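Local coordinates for protein alkyl hydroperoxide reductase AhpD (Deinococcus radiodurans R1, PDB 6K40) that probably works as an AhpD-like alkyl hydroperoxide reductase, an antioxidant enzyme that removes peroxides and belongs to the carboxymuconolactone decarboxylase family, at residues D23-E27 with G28-L32; A59-N62 with Y63-L66; C133-A136 with E137-L141; R179-A183 with L184-P188. All coordinates share one frame; numbering follows the deposited sequence.

The four interactions illustrate how local contacts begin, brace and end the helices of an all-helical fold. Interaction 1 starts helix 27-40, interactions 2 and 3 lie within helices 54-69 and 127-141, and interaction 4 ends helix 161-184. Interactions 1 and 2 touch, Leu32 CD1 lying 3.6 Å from Trp61 NE1, whereas the centres of interactions 1 and 3 are about 36 Å apart. Nearest atoms of interactions 3 and 4 are about 5 Å apart, those of 2 and 4 about 6 Å. Glycerol, probably from the crystallisation liquor, lies close to Phe64 and Ser181. Ser181 and Ser182 also pack on Cys92, which begins a CXXC sequence, the probable redox site, as in AhpD enzymes.

Interaction 1: residues D23-E27 with G28-L32; sequences DNAHE and GVKKL
Lys30 lays its aliphatic chain beside Glu27, the two pointing the same way, and its methylene carbons also pass close to Ala25, with Lys30 CD 3.9 Å from Ala25 CB. Twists at chi2 and chi3 bend the lysine back toward the start of the helix, while Glu27 is itself bent at chi2 (-68°), which folds its carboxylate over to meet the amine. The resulting salt bridge joins Lys30 NZ to Glu27 OE2 at 2.8 Å; the amine comes to the syn side of that oxygen but well out of the carboxylate plane. The same NZ is bonded to the backbone carbonyl of Glu22, and this second partner ties the lysine to the preceding loop.

His26 caps the amide of Gly28 in the first turn. With its ring swung anti to the backbone N (chi1 -164°), it presents ND1 to Gly28 N, which donates a nearly straight bond of 3.0 Å lying in the ring plane. The other ring nitrogen, NE2, is hydrogen-bonded to Glu55 on helix 54-69, so one imidazole is gripped at both nitrogens and its rotation is fixed. At the root of the side chain, His26 CB packs on Val29 CG2 at 3.7 Å. The backbone then settles into helical bonding: Lys30 N donates to His26 O, and Lys31 N to Glu27 O, each at 3.0 Å. The Glu27-Lys30 pair adds an i to i+3 bridge to the first turn, while the bond from Gly28 N to ND1 makes His26 the N-cap of helix 27-40.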
loop_
_atom_site.group_PDB
_atom_site.type_symbol
_atom_site.label_atom_id
_atom_site.label_comp_id
_atom_site.label_asym_id
_atom_site.label_seq_id
_atom_site.Cartn_x
_atom_site.Cartn_y
_atom_site.Cartn_z
ATOM N N ASP A 23 10.833 -13.685 -31.240
ATOM C CA ASP A 23 11.345 -13.637 -32.591
ATOM C C ASP A 23 12.136 -12.367 -32.830
ATOM O O ASP A 23 13.203 -12.399 -33.446
ATOM C CB ASP A 23 10.178 -13.752 -33.567
ATOM C CG ASP A 23 9.732 -15.189 -33.774
ATOM O OD1 ASP A 23 8.512 -15.455 -33.689
ATOM O OD2 ASP A 23 10.588 -16.061 -34.042
ATOM N N ASN A 24 11.638 -11.244 -32.337
ATOM C CA ASN A 24 12.229 -9.947 -32.622
ATOM C C ASN A 24 13.028 -9.375 -31.460
ATOM O O ASN A 24 13.543 -8.259 -31.574
ATOM C CB ASN A 24 11.138 -8.960 -33.055
ATOM C CG ASN A 24 10.005 -8.857 -32.049
ATOM O OD1 ASN A 24 10.189 -9.103 -30.857
ATOM N ND2 ASN A 24 8.823 -8.484 -32.530
ATOM N N ALA A 25 13.135 -10.092 -30.346
ATOM C CA ALA A 25 13.838 -9.551 -29.193
ATOM C C ALA A 25 15.341 -9.539 -29.438
ATOM O O ALA A 25 15.877 -10.349 -30.199
ATOM C CB ALA A 25 13.527 -10.356 -27.930
ATOM N N HIS A 26 16.014 -8.582 -28.805
ATOM C CA HIS A 26 17.468 -8.585 -28.760
ATOM C C HIS A 26 17.944 -9.907 -28.164
ATOM O O HIS A 26 17.297 -10.477 -27.282
ATOM C CB HIS A 26 17.936 -7.399 -27.912
ATOM C CG HIS A 26 19.380 -7.045 -28.074
ATOM N ND1 HIS A 26 20.402 -7.852 -27.622
ATOM C CD2 HIS A 26 19.973 -5.944 -28.593
ATOM C CE1 HIS A 26 21.562 -7.276 -27.881
ATOM N NE2 HIS A 26 21.329 -6.116 -28.468
ATOM N N GLU A 27 19.097 -10.397 -28.628
ATOM C CA GLU A 27 19.538 -11.707 -28.150
ATOM C C GLU A 27 20.118 -11.655 -26.740
ATOM O O GLU A 27 20.174 -12.692 -26.060
ATOM C CB GLU A 27 20.567 -12.300 -29.115
ATOM C CG GLU A 27 20.040 -12.540 -30.528
ATOM C CD GLU A 27 18.994 -13.643 -30.606
ATOM O OE1 GLU A 27 19.008 -14.550 -29.747
ATOM O OE2 GLU A 27 18.164 -13.608 -31.541
ATOM N N GLY A 28 20.402 -10.463 -26.224
ATOM C CA GLY A 28 20.894 -10.363 -24.866
ATOM C C GLY A 28 19.700 -10.256 -23.949
ATOM O O GLY A 28 19.726 -10.736 -22.811
ATOM N N VAL A 29 18.616 -9.684 -24.475
ATOM C CA VAL A 29 17.340 -9.737 -23.770
ATOM C C VAL A 29 16.887 -11.185 -23.622
ATOM O O VAL A 29 16.409 -11.593 -22.559
ATOM C CB VAL A 29 16.287 -8.882 -24.497
ATOM C CG1 VAL A 29 14.925 -9.081 -23.864
ATOM C CG2 VAL A 29 16.683 -7.417 -24.462
ATOM N N LYS A 30 17.030 -11.984 -24.682
ATOM C CA LYS A 30 16.656 -13.394 -24.591
ATOM C C LYS A 30 17.574 -14.154 -23.641
ATOM O O LYS A 30 17.118 -15.043 -22.907
ATOM C CB LYS A 30 16.664 -14.029 -25.982
ATOM C CG LYS A 30 15.460 -13.662 -26.832
ATOM C CD LYS A 30 15.836 -13.512 -28.295
ATOM C CE LYS A 30 15.649 -14.814 -29.053
ATOM N NZ LYS A 30 15.753 -14.607 -30.525
ATOM N N LYS A 31 18.866 -13.810 -23.616
ATOM C CA LYS A 31 19.755 -14.477 -22.670
ATOM C C LYS A 31 19.381 -14.130 -21.232
ATOM O O LYS A 31 19.403 -14.997 -20.346
ATOM C CB LYS A 31 21.210 -14.096 -22.955
ATOM C CG LYS A 31 22.212 -14.773 -22.034
ATOM C CD LYS A 31 23.648 -14.460 -22.435
ATOM C CE LYS A 31 24.104 -13.120 -21.876
ATOM N NZ LYS A 31 23.759 -11.986 -22.779
ATOM N N LEU A 32 18.971 -12.881 -20.993
ATOM C CA LEU A 32 18.521 -12.502 -19.658
ATOM C C LEU A 32 17.203 -13.182 -19.305
ATOM O O LEU A 32 16.995 -13.573 -18.153
ATOM C CB LEU A 32 18.384 -10.983 -19.558
ATOM C CG LEU A 32 17.874 -10.461 -18.214
ATOM C CD1 LEU A 32 18.860 -10.791 -17.101
ATOM C CD2 LEU A 32 17.600 -8.966 -18.279
#

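Interaction 2: residues A59-N62 with Y63-L66; sequences AWWN and YFNL
Aromatic contacts come first between Trp60, Trp61 and Phe64. Trp60 and Phe64, four residues apart, run side by side with ring planes only 17° from parallel, but they are slid so far that they barely overlap, their centroids 5.1 Å apart. Contact is made off-centre: Trp60 CZ2 sits over one face of Phe64, 3.9 Å from Phe64 CG, and Phe64 CB makes a CH-pi contact with the six-membered ring of Trp60. Trp61 approaches the same phenyl ring differently, bringing CZ3 to its edge, 3.7 Å from Phe64 CD2.

A second kind of contact pairs an amide with an indole. Asn65 CB stands over the centre of the six-membered ring of Trp61, 3.8 Å from the centroid, a CH-pi contact close to the ring normal. Because the asparagine's CG lies anti to its main-chain nitrogen (chi1 -163°), the carboxamide runs outward over the CZ2 rim and stacks at 17° between planes, with Asn65 CG only 3.4 Å from Trp61 CZ2. The amide is further steadied by Asn69, whose ND2 is bonded to Asn65 OD1 one turn on.

Regular backbone bonds underlie all this, among them Asn65 N to Trp61 O at 2.8 Å. Beyond the segments, Tyr63 OH is bonded to Gln169, and Met173 and Thr177 of helix 161-184 touch Phe64. Ring faces, CH-pi contacts and one stacked amide imply cohesion by dispersion and shape more than by charge, while the polar end of Asn65 is met by Asn69.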
loop_
_atom_site.group_PDB
_atom_site.type_symbol
_atom_site.label_atom_id
_atom_site.label_comp_id
_atom_site.label_asym_id
_atom_site.label_seq_id
_atom_site.Cartn_x
_atom_site.Cartn_y
_atom_site.Cartn_z
ATOM N N ALA A 59 21.637 -1.723 -20.674
ATOM C CA ALA A 59 22.409 -0.797 -19.848
ATOM C C ALA A 59 21.662 -0.446 -18.562
ATOM O O ALA A 59 22.258 -0.414 -17.470
ATOM C CB ALA A 59 22.736 0.463 -20.646
ATOM N N TRP A 60 20.355 -0.182 -18.674
ATOM C CA TRP A 60 19.551 0.087 -17.490
ATOM C C TRP A 60 19.630 -1.066 -16.502
ATOM O O TRP A 60 19.764 -0.848 -15.296
ATOM C CB TRP A 60 18.093 0.350 -17.874
ATOM C CG TRP A 60 17.193 0.345 -16.676
ATOM C CD1 TRP A 60 16.909 1.402 -15.862
ATOM C CD2 TRP A 60 16.488 -0.779 -16.136
ATOM N NE1 TRP A 60 16.063 1.008 -14.854
ATOM C CE2 TRP A 60 15.791 -0.327 -14.998
ATOM C CE3 TRP A 60 16.377 -2.123 -16.504
ATOM C CZ2 TRP A 60 14.995 -1.170 -14.227
ATOM C CZ3 TRP A 60 15.588 -2.957 -15.739
ATOM C CH2 TRP A 60 14.905 -2.479 -14.614
ATOM N N TRP A 61 19.535 -2.303 -16.996
ATOM C CA TRP A 61 19.561 -3.451 -16.099
ATOM C C TRP A 61 20.929 -3.617 -15.461
ATOM O O TRP A 61 21.023 -3.943 -14.278
ATOM C CB TRP A 61 19.169 -4.728 -16.835
ATOM C CG TRP A 61 19.354 -5.956 -15.988
ATOM C CD1 TRP A 61 20.200 -7.001 -16.232
ATOM C CD2 TRP A 61 18.687 -6.260 -14.756
ATOM N NE1 TRP A 61 20.094 -7.937 -15.233
ATOM C CE2 TRP A 61 19.175 -7.506 -14.313
ATOM C CE3 TRP A 61 17.723 -5.600 -13.985
ATOM C CZ2 TRP A 61 18.731 -8.108 -13.135
ATOM C CZ3 TRP A 61 17.284 -6.200 -12.813
ATOM C CH2 TRP A 61 17.788 -7.439 -12.401
ATOM N N ASN A 62 21.998 -3.400 -16.228
ATOM C CA ASN A 62 23.337 -3.428 -15.651
ATOM C C ASN A 62 23.424 -2.491 -14.447
ATOM O O ASN A 62 23.776 -2.912 -13.332
ATOM C CB ASN A 62 24.356 -3.052 -16.727
ATOM C CG ASN A 62 25.774 -3.053 -16.219
ATOM O OD1 ASN A 62 26.350 -4.105 -15.944
ATOM N ND2 ASN A 62 26.357 -1.866 -16.107
ATOM N N TYR A 63 23.041 -1.226 -14.644
ATOM C CA TYR A 63 23.129 -0.260 -13.549
ATOM C C TYR A 63 22.205 -0.635 -12.390
ATOM O O TYR A 63 22.630 -0.657 -11.226
ATOM C CB TYR A 63 22.811 1.147 -14.053
ATOM C CG TYR A 63 22.783 2.190 -12.952
ATOM C CD1 TYR A 63 23.734 2.186 -11.937
ATOM C CD2 TYR A 63 21.807 3.179 -12.925
ATOM C CE1 TYR A 63 23.711 3.131 -10.928
ATOM C CE2 TYR A 63 21.783 4.132 -11.922
ATOM C CZ TYR A 63 22.735 4.101 -10.928
ATOM O OH TYR A 63 22.706 5.048 -9.931
ATOM N N PHE A 64 20.936 -0.925 -12.689
ATOM C CA PHE A 64 19.947 -1.195 -11.648
ATOM C C PHE A 64 20.319 -2.428 -10.838
ATOM O O PHE A 64 20.227 -2.429 -9.606
ATOM C CB PHE A 64 18.563 -1.361 -12.282
ATOM C CG PHE A 64 17.470 -1.651 -11.293
ATOM C CD1 PHE A 64 16.788 -0.616 -10.671
ATOM C CD2 PHE A 64 17.118 -2.959 -10.986
ATOM C CE1 PHE A 64 15.784 -0.878 -9.763
ATOM C CE2 PHE A 64 16.115 -3.228 -10.074
ATOM C CZ PHE A 64 15.447 -2.187 -9.463
ATOM N N ASN A 65 20.720 -3.501 -11.521
ATOM C CA ASN A 65 21.129 -4.719 -10.842
ATOM C C ASN A 65 22.329 -4.467 -9.943
ATOM O O ASN A 65 22.356 -4.930 -8.796
ATOM C CB ASN A 65 21.450 -5.797 -11.876
ATOM C CG ASN A 65 21.489 -7.185 -11.282
ATOM O OD1 ASN A 65 20.977 -7.421 -10.190
ATOM N ND2 ASN A 65 22.103 -8.117 -12.001
ATOM N N LEU A 66 23.328 -3.719 -10.435
ATOM C CA LEU A 66 24.480 -3.430 -9.586
ATOM C C LEU A 66 24.076 -2.622 -8.358
ATOM O O LEU A 66 24.558 -2.880 -7.248
ATOM C CB LEU A 66 25.555 -2.694 -10.382
ATOM C CG LEU A 66 26.797 -2.316 -9.572
ATOM C CD1 LEU A 66 27.535 -3.564 -9.113
ATOM C CD2 LEU A 66 27.715 -1.407 -10.378
#

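Interaction 3: residues C133-A136 with E137-L141; sequences CAYA and EKLTL
Ala136 O is gripped by two donors from one residue: Thr140 N and Thr140 OG1 each lie 2.9 Å from it, and they come from opposite faces of the carbonyl plane. This is a threonine hydroxyl bonded to the carbonyl four residues earlier, a common feature of alpha-helices, set in the last turns of helix 127-141. Thr140 can reach because OG1 sits beside its backbone N, chi1 -61°. The hydroxyl oxygen also accepts a bond from Asn175 of helix 161-184, so a buried polar group links two helices.

Ordinary helical bonds run alongside, such as Glu137 N to Cys133 O at 2.9 Å. Glu137 turns its carboxylate away from the contact: OE1 meets Trp120 NE1, and OE2 forms salt bridges with Arg121 and with Arg91 of the second subunit, so this buried acid spans the dimer interface. Lys138 extends elsewhere, its NZ bridging to Asp150.

Ile171 of helix 161-184 touches Tyr135 and Leu139 as well as Ala136 and Thr140. The tyrosine and leucine side chains meet at a slant, the closest pair being Tyr135 CE2 and Leu139 CD2, 4.2 Å apart.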
loop_
_atom_site.group_PDB
_atom_site.type_symbol
_atom_site.label_atom_id
_atom_site.label_comp_id
_atom_site.label_asym_id
_atom_site.label_seq_id
_atom_site.Cartn_x
_atom_site.Cartn_y
_atom_site.Cartn_z
ATOM N N CYS A 133 13.877 6.389 6.097
ATOM C CA CYS A 133 12.547 6.497 5.507
ATOM C C CYS A 133 12.099 7.948 5.413
ATOM O O CYS A 133 11.495 8.351 4.413
ATOM C CB CYS A 133 11.538 5.685 6.324
ATOM S SG CYS A 133 11.646 3.887 6.145
ATOM N N ALA A 134 12.415 8.757 6.426
ATOM C CA ALA A 134 12.109 10.182 6.353
ATOM C C ALA A 134 12.875 10.848 5.221
ATOM O O ALA A 134 12.318 11.666 4.478
ATOM C CB ALA A 134 12.426 10.860 7.687
ATOM N N TYR A 135 14.157 10.502 5.070
ATOM C CA TYR A 135 14.947 11.055 3.976
ATOM C C TYR A 135 14.389 10.630 2.623
ATOM O O TYR A 135 14.287 11.448 1.700
ATOM C CB TYR A 135 16.409 10.632 4.120
ATOM C CG TYR A 135 17.350 11.423 3.241
ATOM C CD1 TYR A 135 17.896 12.624 3.678
ATOM C CD2 TYR A 135 17.689 10.970 1.973
ATOM C CE1 TYR A 135 18.756 13.351 2.874
ATOM C CE2 TYR A 135 18.547 11.689 1.163
ATOM C CZ TYR A 135 19.077 12.876 1.617
ATOM O OH TYR A 135 19.928 13.592 0.810
ATOM N N ALA A 136 14.029 9.350 2.483
ATOM C CA ALA A 136 13.460 8.873 1.228
ATOM C C ALA A 136 12.166 9.603 0.901
ATOM O O ALA A 136 11.940 10.004 -0.249
ATOM C CB ALA A 136 13.222 7.365 1.300
ATOM N N GLU A 137 11.307 9.796 1.904
ATOM C CA GLU A 137 10.047 10.486 1.668
ATOM C C GLU A 137 10.281 11.930 1.251
ATOM O O GLU A 137 9.643 12.422 0.311
ATOM C CB GLU A 137 9.169 10.422 2.917
ATOM C CG GLU A 137 7.875 11.206 2.789
ATOM C CD GLU A 137 6.727 10.565 3.538
ATOM O OE1 GLU A 137 6.848 9.383 3.922
ATOM O OE2 GLU A 137 5.699 11.243 3.738
ATOM N N LYS A 138 11.198 12.626 1.925
ATOM C CA LYS A 138 11.456 14.011 1.550
ATOM C C LYS A 138 12.031 14.103 0.141
ATOM O O LYS A 138 11.616 14.961 -0.649
ATOM C CB LYS A 138 12.392 14.680 2.555
ATOM C CG LYS A 138 12.293 16.198 2.516
ATOM C CD LYS A 138 13.482 16.892 3.157
ATOM C CE LYS A 138 13.561 18.342 2.691
ATOM N NZ LYS A 138 14.250 19.233 3.661
ATOM N N LEU A 139 12.978 13.221 -0.198
ATOM C CA LEU A 139 13.596 13.270 -1.520
ATOM C C LEU A 139 12.611 12.890 -2.618
ATOM O O LEU A 139 12.735 13.368 -3.751
ATOM C CB LEU A 139 14.826 12.361 -1.563
ATOM C CG LEU A 139 15.709 12.435 -2.814
ATOM C CD1 LEU A 139 16.144 13.865 -3.101
ATOM C CD2 LEU A 139 16.923 11.531 -2.674
ATOM N N THR A 140 11.627 12.045 -2.303
ATOM C CA THR A 140 10.621 11.686 -3.296
ATOM C C THR A 140 9.598 12.800 -3.485
ATOM O O THR A 140 9.248 13.138 -4.623
ATOM C CB THR A 140 9.917 10.389 -2.894
ATOM O OG1 THR A 140 10.872 9.324 -2.829
ATOM C CG2 THR A 140 8.837 10.029 -3.909
ATOM N N LEU A 141 9.113 13.385 -2.391
ATOM C CA LEU A 141 7.994 14.314 -2.479
ATOM C C LEU A 141 8.420 15.765 -2.647
ATOM O O LEU A 141 7.709 16.533 -3.304
ATOM C CB LEU A 141 7.117 14.189 -1.230
ATOM C CG LEU A 141 6.433 12.839 -1.016
ATOM C CD1 LEU A 141 5.568 12.873 0.236
ATOM C CD2 LEU A 141 5.606 12.460 -2.234
#

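Interaction 4: residues R179-A183 with L184-P188; sequences RVSSA and LGFVP
Leu184 folds back over the last helical turn, CB and CG both about 3.5 Å from Val180 O, the carbonyl that its own N-H uses. That backbone bond, Leu184 N to Val180 O, is 3.0 Å long. With CG lying beside the backbone N (chi1 -57°), the isobutyl group runs toward Val180, and the terminal methyls meet as Leu184 CD1 and Val180 CG1 at 4.2 Å. Leu17 of the N-terminal loop packs on the same leucine, whose backbone is also bonded to Phe16.

Ser181 and Phe186 form the other half of the contact. Phe186 N donates to Ser181 O at 3.0 Å, in the carbonyl plane and fairly straight, with an N-H...O angle of 163°. Reaching back five residues, this is the 6→1 bond of a Schellman-like C-cap, and Gly185 supplies the positive phi (66°) that takes the chain out of helix 161-184. The inner bond of the classical motif is not made, since Gly185 N stays 3.7 Å from Ser182 O.

Beyond the turn, the phenyl ring of Phe186 is drawn in against the helix. Its CD2 comes 3.4 Å from Ser181 OG, approaching at a slant to the ring, and its CE2 lies 3.9 Å from Val180 CG1, so one valine methyl serves both Leu184 and Phe186. The ring also touches Val46 and Ala49 of helix 45-49 and Tyr94 of helix 93-107. Ser181 OG also has a weak bond to the carbonyl of Thr177, and the Ser181 side chain packs against Cys92.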
loop_
_atom_site.group_PDB
_atom_site.type_symbol
_atom_site.label_atom_id
_atom_site.label_comp_id
_atom_site.label_asym_id
_atom_site.label_seq_id
_atom_site.Cartn_x
_atom_site.Cartn_y
_atom_site.Cartn_z
ATOM N N ARG A 179 8.150 5.866 -12.307
ATOM C CA ARG A 179 7.609 6.653 -13.404
ATOM C C ARG A 179 7.545 5.837 -14.687
ATOM O O ARG A 179 6.538 5.878 -15.401
ATOM C CB ARG A 179 8.434 7.924 -13.587
ATOM C CG ARG A 179 8.015 9.010 -12.612
ATOM C CD ARG A 179 9.063 10.084 -12.431
ATOM N NE ARG A 179 8.539 11.160 -11.599
ATOM C CZ ARG A 179 8.712 11.241 -10.285
ATOM N NH1 ARG A 179 9.415 10.312 -9.646
ATOM N NH2 ARG A 179 8.186 12.256 -9.610
ATOM N N VAL A 180 8.588 5.058 -14.977
ATOM C CA VAL A 180 8.559 4.223 -16.180
ATOM C C VAL A 180 7.397 3.233 -16.112
ATOM O O VAL A 180 6.575 3.138 -17.040
ATOM C CB VAL A 180 9.906 3.507 -16.378
ATOM C CG1 VAL A 180 9.802 2.485 -17.500
ATOM C CG2 VAL A 180 11.004 4.518 -16.677
ATOM N N SER A 181 7.297 2.499 -14.998
ATOM C CA SER A 181 6.298 1.441 -14.880
ATOM C C SER A 181 4.878 1.996 -14.872
ATOM O O SER A 181 3.973 1.396 -15.458
ATOM C CB SER A 181 6.550 0.626 -13.610
ATOM O OG SER A 181 7.747 -0.126 -13.705
ATOM N N SER A 182 4.660 3.149 -14.232
ATOM C CA SER A 182 3.315 3.713 -14.182
ATOM C C SER A 182 2.936 4.350 -15.512
ATOM O O SER A 182 1.772 4.281 -15.929
ATOM C CB SER A 182 3.187 4.730 -13.047
ATOM O OG SER A 182 3.766 4.263 -11.842
ATOM N N ALA A 183 3.900 4.982 -16.191
ATOM C CA ALA A 183 3.602 5.603 -17.473
ATOM C C ALA A 183 3.281 4.559 -18.533
ATOM O O ALA A 183 2.428 4.794 -19.398
ATOM C CB ALA A 183 4.779 6.469 -17.905
ATOM N N LEU A 184 3.950 3.405 -18.493
ATOM C CA LEU A 184 3.788 2.414 -19.548
ATOM C C LEU A 184 2.937 1.217 -19.132
ATOM O O LEU A 184 2.842 0.246 -19.891
ATOM C CB LEU A 184 5.157 1.952 -20.034
ATOM C CG LEU A 184 6.039 3.099 -20.525
ATOM C CD1 LEU A 184 7.403 2.580 -20.914
ATOM C CD2 LEU A 184 5.380 3.826 -21.686
ATOM N N GLY A 185 2.301 1.272 -17.966
ATOM C CA GLY A 185 1.349 0.246 -17.570
ATOM C C GLY A 185 1.927 -1.134 -17.336
ATOM O O GLY A 185 1.314 -2.133 -17.736
ATOM N N PHE A 186 3.078 -1.221 -16.675
ATOM C CA PHE A 186 3.675 -2.514 -16.375
ATOM C C PHE A 186 2.885 -3.226 -15.279
ATOM O O PHE A 186 2.325 -2.597 -14.375
ATOM C CB PHE A 186 5.137 -2.343 -15.953
ATOM C CG PHE A 186 6.037 -1.834 -17.053
ATOM C CD1 PHE A 186 5.555 -1.647 -18.342
ATOM C CD2 PHE A 186 7.368 -1.542 -16.793
ATOM C CE1 PHE A 186 6.380 -1.178 -19.347
ATOM C CE2 PHE A 186 8.200 -1.075 -17.795
ATOM C CZ PHE A 186 7.706 -0.896 -19.075
ATOM N N VAL A 187 2.833 -4.550 -15.373
ATOM C CA VAL A 187 2.030 -5.383 -14.486
ATOM C C VAL A 187 2.957 -6.354 -13.767
ATOM O O VAL A 187 3.703 -7.080 -14.426
ATOM C CB VAL A 187 0.933 -6.154 -15.241
ATOM C CG1 VAL A 187 0.058 -6.923 -14.266
ATOM C CG2 VAL A 187 0.102 -5.199 -16.083
ATOM N N PRO A 188 2.937 -6.413 -12.437
ATOM C CA PRO A 188 3.809 -7.357 -11.728
ATOM C C PRO A 188 3.341 -8.793 -11.898
ATOM O O PRO A 188 2.144 -9.075 -12.005
ATOM C CB PRO A 188 3.705 -6.908 -10.266
ATOM C CG PRO A 188 2.378 -6.246 -10.170
ATOM C CD PRO A 188 2.095 -5.628 -11.517
#